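Local coordinates for protein oxalate biosynthetic component 1 (Burkholderia thailandensis, PDB 5IKY) that produces oxalate as a bifunctional enzyme of quorum sensing-dependent oxalogenesis, combining a serine hydrolase activity with an additional lyase activity, at residues V992-D997 with G1068-Y1074; R122-L128 with R167-N172. One frame throughout, in Å; residues are numbered along the deposited sequence.

In the fold
The chain opens with strand 4-9 of a parallel sheet and then makes contact 2, where residues 122-128, leading into helix 126-138, meet residues 167-172 on helix 162-172, closing a loop of 38 residues in the N-terminal family region. It completes that sheet in the region related to beta-keto acid cleavage enzymes and beyond it, then passes a cap region to the alpha/beta hydrolase part. There contact 1 joins the loop after strand 988-992 to residues 1068-1074, enclosing helices 998-1002 and 1015-1025 and the antiparallel strands 1038-1043, at the edge of the mixed sheet, and 1049-1054, next to strand 988-992. The two loops run in series, neither nested nor crossing; contact 1 and contact 2 have centres about 56 Å apart.

Contact 1: V992-D997 with G1068-Y1074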
loop_
_atom_site.group_PDB
_atom_site.type_symbol
_atom_site.label_atom_id
_atom_site.label_comp_id
_atom_site.label_asym_id
_atom_site.label_seq_id
_atom_site.Cartn_x
_atom_site.Cartn_y
_atom_site.Cartn_z
ATOM N N VAL A 992 14.139 -8.591 14.928
ATOM C CA VAL A 992 13.426 -9.035 13.737
ATOM C C VAL A 992 11.935 -8.721 13.852
ATOM O O VAL A 992 11.184 -9.464 14.484
ATOM C CB VAL A 992 13.607 -10.547 13.498
ATOM C CG1 VAL A 992 12.968 -10.955 12.178
ATOM C CG2 VAL A 992 15.083 -10.921 13.528
ATOM N N THR A 993 11.510 -7.620 13.243
ATOM C CA THR A 993 10.108 -7.218 13.297
ATOM C C THR A 993 9.539 -7.019 11.893
ATOM O O THR A 993 10.174 -6.403 11.036
ATOM C CB THR A 993 9.926 -5.928 14.122
ATOM O OG1 THR A 993 10.429 -6.133 15.448
ATOM C CG2 THR A 993 8.457 -5.540 14.200
ATOM N N ALA A 994 8.342 -7.551 11.670
ATOM C CA ALA A 994 7.710 -7.512 10.356
ATOM C C ALA A 994 6.855 -6.262 10.153
ATOM O O ALA A 994 6.286 -5.720 11.101
ATOM C CB ALA A 994 6.869 -8.762 10.146
ATOM N N PHE A 995 6.764 -5.816 8.904
ATOM C CA PHE A 995 5.995 -4.626 8.560
ATOM C C PHE A 995 4.502 -4.821 8.797
ATOM O O PHE A 995 3.807 -3.897 9.217
ATOM C CB PHE A 995 6.244 -4.238 7.103
ATOM C CG PHE A 995 5.291 -3.202 6.578
ATOM C CD1 PHE A 995 5.381 -1.883 6.995
ATOM C CD2 PHE A 995 4.314 -3.544 5.657
ATOM C CE1 PHE A 995 4.508 -0.925 6.509
ATOM C CE2 PHE A 995 3.439 -2.593 5.167
ATOM C CZ PHE A 995 3.536 -1.281 5.594
ATOM N N ASN A 996 4.009 -6.025 8.526
ATOM C CA ASN A 996 2.591 -6.315 8.705
ATOM C C ASN A 996 2.270 -6.741 10.132
ATOM O O ASN A 996 1.132 -7.096 10.441
ATOM C CB ASN A 996 2.136 -7.395 7.726
ATOM C CG ASN A 996 3.021 -8.619 7.764
ATOM O OD1 ASN A 996 4.241 -8.511 7.880
ATOM N ND2 ASN A 996 2.410 -9.794 7.672
ATOM N N ASP A 997 3.276 -6.714 11.000
ATOM C CA ASP A 997 3.046 -6.956 12.417
ATOM C C ASP A 997 2.479 -5.683 13.031
ATOM O O ASP A 997 3.205 -4.899 13.644
ATOM C CB ASP A 997 4.336 -7.379 13.122
ATOM C CG ASP A 997 4.086 -7.946 14.506
ATOM O OD1 ASP A 997 2.985 -7.729 15.056
ATOM O OD2 ASP A 997 4.998 -8.602 15.052
ATOM N N GLY A 1068 0.094 -11.273 11.628
ATOM C CA GLY A 1068 1.521 -11.052 11.483
ATOM C C GLY A 1068 2.280 -10.980 12.795
ATOM O O GLY A 1068 3.444 -10.581 12.821
ATOM N N HIS A 1069 1.627 -11.372 13.884
ATOM C CA HIS A 1069 2.248 -11.317 15.202
ATOM C C HIS A 1069 2.566 -12.713 15.744
ATOM O O HIS A 1069 3.112 -12.853 16.838
ATOM C CB HIS A 1069 1.340 -10.568 16.182
ATOM C CG HIS A 1069 2.017 -10.179 17.460
ATOM N ND1 HIS A 1069 3.179 -9.437 17.490
ATOM C CD2 HIS A 1069 1.700 -10.436 18.751
ATOM C CE1 HIS A 1069 3.544 -9.249 18.746
ATOM N NE2 HIS A 1069 2.665 -9.845 19.531
ATOM N N SER A 1070 2.229 -13.745 14.976
ATOM C CA SER A 1070 2.443 -15.116 15.425
ATOM C C SER A 1070 3.929 -15.458 15.460
ATOM O O SER A 1070 4.641 -15.294 14.467
ATOM C CB SER A 1070 1.700 -16.106 14.527
ATOM O OG SER A 1070 2.499 -16.484 13.422
ATOM N N ILE A 1071 4.390 -15.936 16.612
ATOM C CA ILE A 1071 5.791 -16.295 16.789
ATOM C C ILE A 1071 6.170 -17.462 15.874
ATOM O O ILE A 1071 7.335 -17.621 15.504
ATOM C CB ILE A 1071 6.091 -16.652 18.266
ATOM C CG1 ILE A 1071 7.586 -16.910 18.474
ATOM C CG2 ILE A 1071 5.258 -17.842 18.718
ATOM C CD1 ILE A 1071 8.465 -15.758 18.046
ATOM N N ARG A 1072 5.176 -18.260 15.494
ATOM C CA ARG A 1072 5.398 -19.389 14.597
ATOM C C ARG A 1072 5.876 -18.923 13.225
ATOM O O ARG A 1072 6.911 -19.377 12.740
ATOM C CB ARG A 1072 4.121 -20.222 14.456
ATOM N N ARG A 1073 5.125 -18.014 12.605
ATOM C CA ARG A 1073 5.484 -17.495 11.286
ATOM C C ARG A 1073 6.817 -16.757 11.313
ATOM O O ARG A 1073 7.558 -16.769 10.329
ATOM C CB ARG A 1073 4.398 -16.563 10.747
ATOM C CG ARG A 1073 3.069 -17.232 10.446
ATOM C CD ARG A 1073 2.127 -16.262 9.747
ATOM N NE ARG A 1073 0.725 -16.612 9.945
ATOM C CZ ARG A 1073 0.064 -17.501 9.211
ATOM N NH1 ARG A 1073 0.682 -18.144 8.230
ATOM N NH2 ARG A 1073 -1.214 -17.754 9.464
ATOM N N TYR A 1074 7.113 -16.111 12.435
ATOM C CA TYR A 1074 8.382 -15.409 12.597
ATOM C C TYR A 1074 9.549 -16.380 12.490
ATOM O O TYR A 1074 10.580 -16.067 11.894
ATOM C CB TYR A 1074 8.434 -14.677 13.937
ATOM C CG TYR A 1074 8.101 -13.208 13.847
ATOM C CD1 TYR A 1074 9.000 -12.307 13.288
ATOM C CD2 TYR A 1074 6.896 -12.716 14.331
ATOM C CE1 TYR A 1074 8.705 -10.959 13.204
ATOM C CE2 TYR A 1074 6.592 -11.367 14.253
ATOM C CZ TYR A 1074 7.501 -10.494 13.688
ATOM O OH TYR A 1074 7.205 -9.152 13.605
#
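Asp997 OD2 accepts two hydrogen bonds from the other segment, one from Tyr1074 OH at 2.7 Å and one from His1069 ND1 at 3.2 Å. The phenol uses the anti lone pair; the imidazole uses the syn one, along a nearly straight N-H...O path (170°) lying in the ring plane. His1069 ND1 also reaches Asp997 OD1 at 3.0 Å, but there the bond is bent (130°) and the oxygen sits off the ring plane, so the one N-H is bifurcated between the two carboxylate oxygens. With CG anti to the backbone N (chi1 -167°), Asp997 sends its carboxylate across to the histidine, while Ser1000 OG gives OD2 a further bond. His1069 NE2 in turn bonds Ser935 OG. An acid in the loop after strand 988-992, a histidine in the loop just before helix 1071-1076 and a serine at the end of strand 929-935 are consistent with the Ser-His-Asp catalytic triad of the alpha/beta hydrolase fold. Tyr1074 would then be a second-shell residue: its hydroxyl, besides donating to Asp997, takes Ala994 N-H at 2.8 Å, so one phenol oxygen bridges the loop backbone and the carboxylate. The ring lies between Val992 O, oblique to it and 3.2 Å from Tyr1074 CE1, and Ala994 CB across its plane, 4.0 Å from Tyr1074 CZ. Gly1068 O, 3.2 Å from Asp997 CG, is a fellow acceptor and forms no bond with the carboxylate.

Contact 2: R122-L128 with R167-N172; sequences RLSSVDL and RMRADN
Arg167 lays one face of its guanidinium against Leu128, whose CD1 stands 3.7 Å from Arg167 CZ, offset toward the rim of the flat group; the two side chains run past each other in opposite directions. A bend at chi3 (58°) turns the arginine back over the leucine, and NH2 meets Asp127 OD2 at 3.7 Å in a long salt bridge, while NH1 is bonded to Gln131 one turn further along helix 126-138. Next in sequence, Met168 adds apolar packing: its CG is 4.4 Å from Leu128 CD2, and its side chain also touches Ile132. At Asp171 the carboxylate spans two successive backbone N-H groups, Ser124 N to OD1 at 2.6 Å and Ser125 N to OD2 at 2.8 Å, both nearly straight. The first comes in by the syn lone pair of OD1, the second also from the syn side but 16° out of the carboxylate plane, a two-point grip that fixes the rotation of the acid. It holds the turn entering helix 126-138, where Ser125 is the N-cap residue and its OG accepts from Leu128 N, and so joins the start of this helix to the C-terminal part of helix 162-172 in the N-terminal domain. Beside the grip, a water links Ser124 OG to Asp171 O, and Leu123 CD2 rests 3.9 Å from Asn172 CB. Asn172 then sends ND2 to Arg122 O in a weak hydrogen bond of 3.3 Å; its OD1 accepts from Ala174 N.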
loop_
_atom_site.group_PDB
_atom_site.type_symbol
_atom_site.label_atom_id
_atom_site.label_comp_id
_atom_site.label_asym_id
_atom_site.label_seq_id
_atom_site.Cartn_x
_atom_site.Cartn_y
_atom_site.Cartn_z
ATOM N N ARG A 122 20.365 -3.684 -35.248
ATOM C CA ARG A 122 20.926 -3.759 -36.592
ATOM C C ARG A 122 20.485 -2.572 -37.440
ATOM O O ARG A 122 21.218 -2.118 -38.318
ATOM C CB ARG A 122 20.519 -5.063 -37.278
ATOM C CG ARG A 122 21.343 -6.269 -36.876
ATOM C CD ARG A 122 21.096 -7.421 -37.832
ATOM N NE ARG A 122 22.074 -8.492 -37.676
ATOM C CZ ARG A 122 22.236 -9.482 -38.547
ATOM N NH1 ARG A 122 21.483 -9.535 -39.638
ATOM N NH2 ARG A 122 23.151 -10.419 -38.331
ATOM N N LEU A 123 19.279 -2.081 -37.178
ATOM C CA LEU A 123 18.754 -0.928 -37.895
ATOM C C LEU A 123 19.569 0.322 -37.572
ATOM O O LEU A 123 19.919 0.568 -36.418
ATOM C CB LEU A 123 17.278 -0.708 -37.556
ATOM C CG LEU A 123 16.313 -1.780 -38.068
ATOM C CD1 LEU A 123 14.932 -1.601 -37.457
ATOM C CD2 LEU A 123 16.235 -1.747 -39.585
ATOM N N SER A 124 19.876 1.102 -38.603
ATOM C CA SER A 124 20.696 2.296 -38.442
ATOM C C SER A 124 19.902 3.436 -37.815
ATOM O O SER A 124 20.323 4.023 -36.818
ATOM C CB SER A 124 21.267 2.739 -39.791
ATOM O OG SER A 124 21.906 1.661 -40.455
ATOM N N SER A 125 18.750 3.740 -38.406
ATOM C CA SER A 125 17.905 4.834 -37.938
ATOM C C SER A 125 17.331 4.554 -36.555
ATOM O O SER A 125 16.610 3.576 -36.360
ATOM C CB SER A 125 16.770 5.088 -38.931
ATOM O OG SER A 125 15.886 6.088 -38.455
ATOM N N VAL A 126 17.649 5.418 -35.596
ATOM C CA VAL A 126 17.140 5.268 -34.238
ATOM C C VAL A 126 15.669 5.682 -34.172
ATOM O O VAL A 126 14.922 5.218 -33.310
ATOM C CB VAL A 126 17.971 6.095 -33.225
ATOM C CG1 VAL A 126 17.782 7.587 -33.456
ATOM C CG2 VAL A 126 17.607 5.721 -31.792
ATOM N N ASP A 127 15.251 6.539 -35.098
ATOM C CA ASP A 127 13.866 6.991 -35.137
ATOM C C ASP A 127 12.954 5.870 -35.618
ATOM O O ASP A 127 11.828 5.725 -35.139
ATOM C CB ASP A 127 13.720 8.219 -36.038
ATOM C CG ASP A 127 12.298 8.749 -36.075
ATOM O OD1 ASP A 127 11.812 9.227 -35.026
ATOM O OD2 ASP A 127 11.666 8.690 -37.152
ATOM N N LEU A 128 13.449 5.078 -36.563
ATOM C CA LEU A 128 12.703 3.937 -37.079
ATOM C C LEU A 128 12.497 2.884 -35.994
ATOM O O LEU A 128 11.417 2.308 -35.874
ATOM C CB LEU A 128 13.422 3.321 -38.281
ATOM C CG LEU A 128 12.785 2.057 -38.863
ATOM C CD1 LEU A 128 11.449 2.383 -39.513
ATOM C CD2 LEU A 128 13.721 1.382 -39.855
ATOM N N ARG A 167 10.911 1.376 -45.212
ATOM C CA ARG A 167 11.975 1.959 -44.407
ATOM C C ARG A 167 12.829 0.877 -43.758
ATOM O O ARG A 167 14.040 1.036 -43.618
ATOM C CB ARG A 167 11.385 2.890 -43.348
ATOM C CG ARG A 167 10.683 4.105 -43.940
ATOM C CD ARG A 167 9.806 4.803 -42.917
ATOM N NE ARG A 167 10.560 5.240 -41.746
ATOM C CZ ARG A 167 10.002 5.610 -40.599
ATOM N NH1 ARG A 167 8.681 5.595 -40.468
ATOM N NH2 ARG A 167 10.761 5.995 -39.582
ATOM N N MET A 168 12.196 -0.227 -43.375
ATOM C CA MET A 168 12.923 -1.369 -42.835
ATOM C C MET A 168 13.829 -1.975 -43.902
ATOM O O MET A 168 14.999 -2.254 -43.647
ATOM C CB MET A 168 11.959 -2.428 -42.298
ATOM C CG MET A 168 11.868 -2.472 -40.782
ATOM S SD MET A 168 10.793 -3.790 -40.184
ATOM C CE MET A 168 9.207 -3.255 -40.821
ATOM N N ARG A 169 13.280 -2.169 -45.098
ATOM C CA ARG A 169 14.037 -2.737 -46.209
ATOM C C ARG A 169 15.157 -1.804 -46.659
ATOM O O ARG A 169 16.245 -2.253 -47.019
ATOM C CB ARG A 169 13.114 -3.042 -47.389
ATOM C CG ARG A 169 13.693 -4.042 -48.377
ATOM C CD ARG A 169 12.909 -4.061 -49.680
ATOM N NE ARG A 169 11.474 -4.214 -49.458
ATOM C CZ ARG A 169 10.855 -5.384 -49.343
ATOM N NH1 ARG A 169 9.544 -5.424 -49.144
ATOM N NH2 ARG A 169 11.546 -6.515 -49.425
ATOM N N ALA A 170 14.880 -0.503 -46.638
ATOM C CA ALA A 170 15.857 0.497 -47.052
ATOM C C ALA A 170 16.989 0.617 -46.037
ATOM O O ALA A 170 18.165 0.590 -46.405
ATOM C CB ALA A 170 15.180 1.844 -47.254
ATOM N N ASP A 171 16.628 0.753 -44.764
ATOM C CA ASP A 171 17.614 0.837 -43.689
ATOM C C ASP A 171 18.438 -0.441 -43.620
ATOM O O ASP A 171 19.668 -0.401 -43.612
ATOM C CB ASP A 171 16.930 1.091 -42.343
ATOM C CG ASP A 171 17.918 1.406 -41.234
ATOM O OD1 ASP A 171 18.641 0.485 -40.799
ATOM O OD2 ASP A 171 17.960 2.572 -40.786
ATOM N N ASN A 172 17.753 -1.577 -43.564
ATOM C CA ASN A 172 18.434 -2.860 -43.512
ATOM C C ASN A 172 17.522 -3.980 -44.018
ATOM O O ASN A 172 16.673 -4.487 -43.276
ATOM C CB ASN A 172 18.907 -3.157 -42.085
ATOM C CG ASN A 172 20.052 -4.154 -42.043
ATOM O OD1 ASN A 172 20.120 -5.078 -42.851
ATOM N ND2 ASN A 172 20.958 -3.970 -41.093
HETATM O O HOH W 1 21.205 -0.623 -41.614
#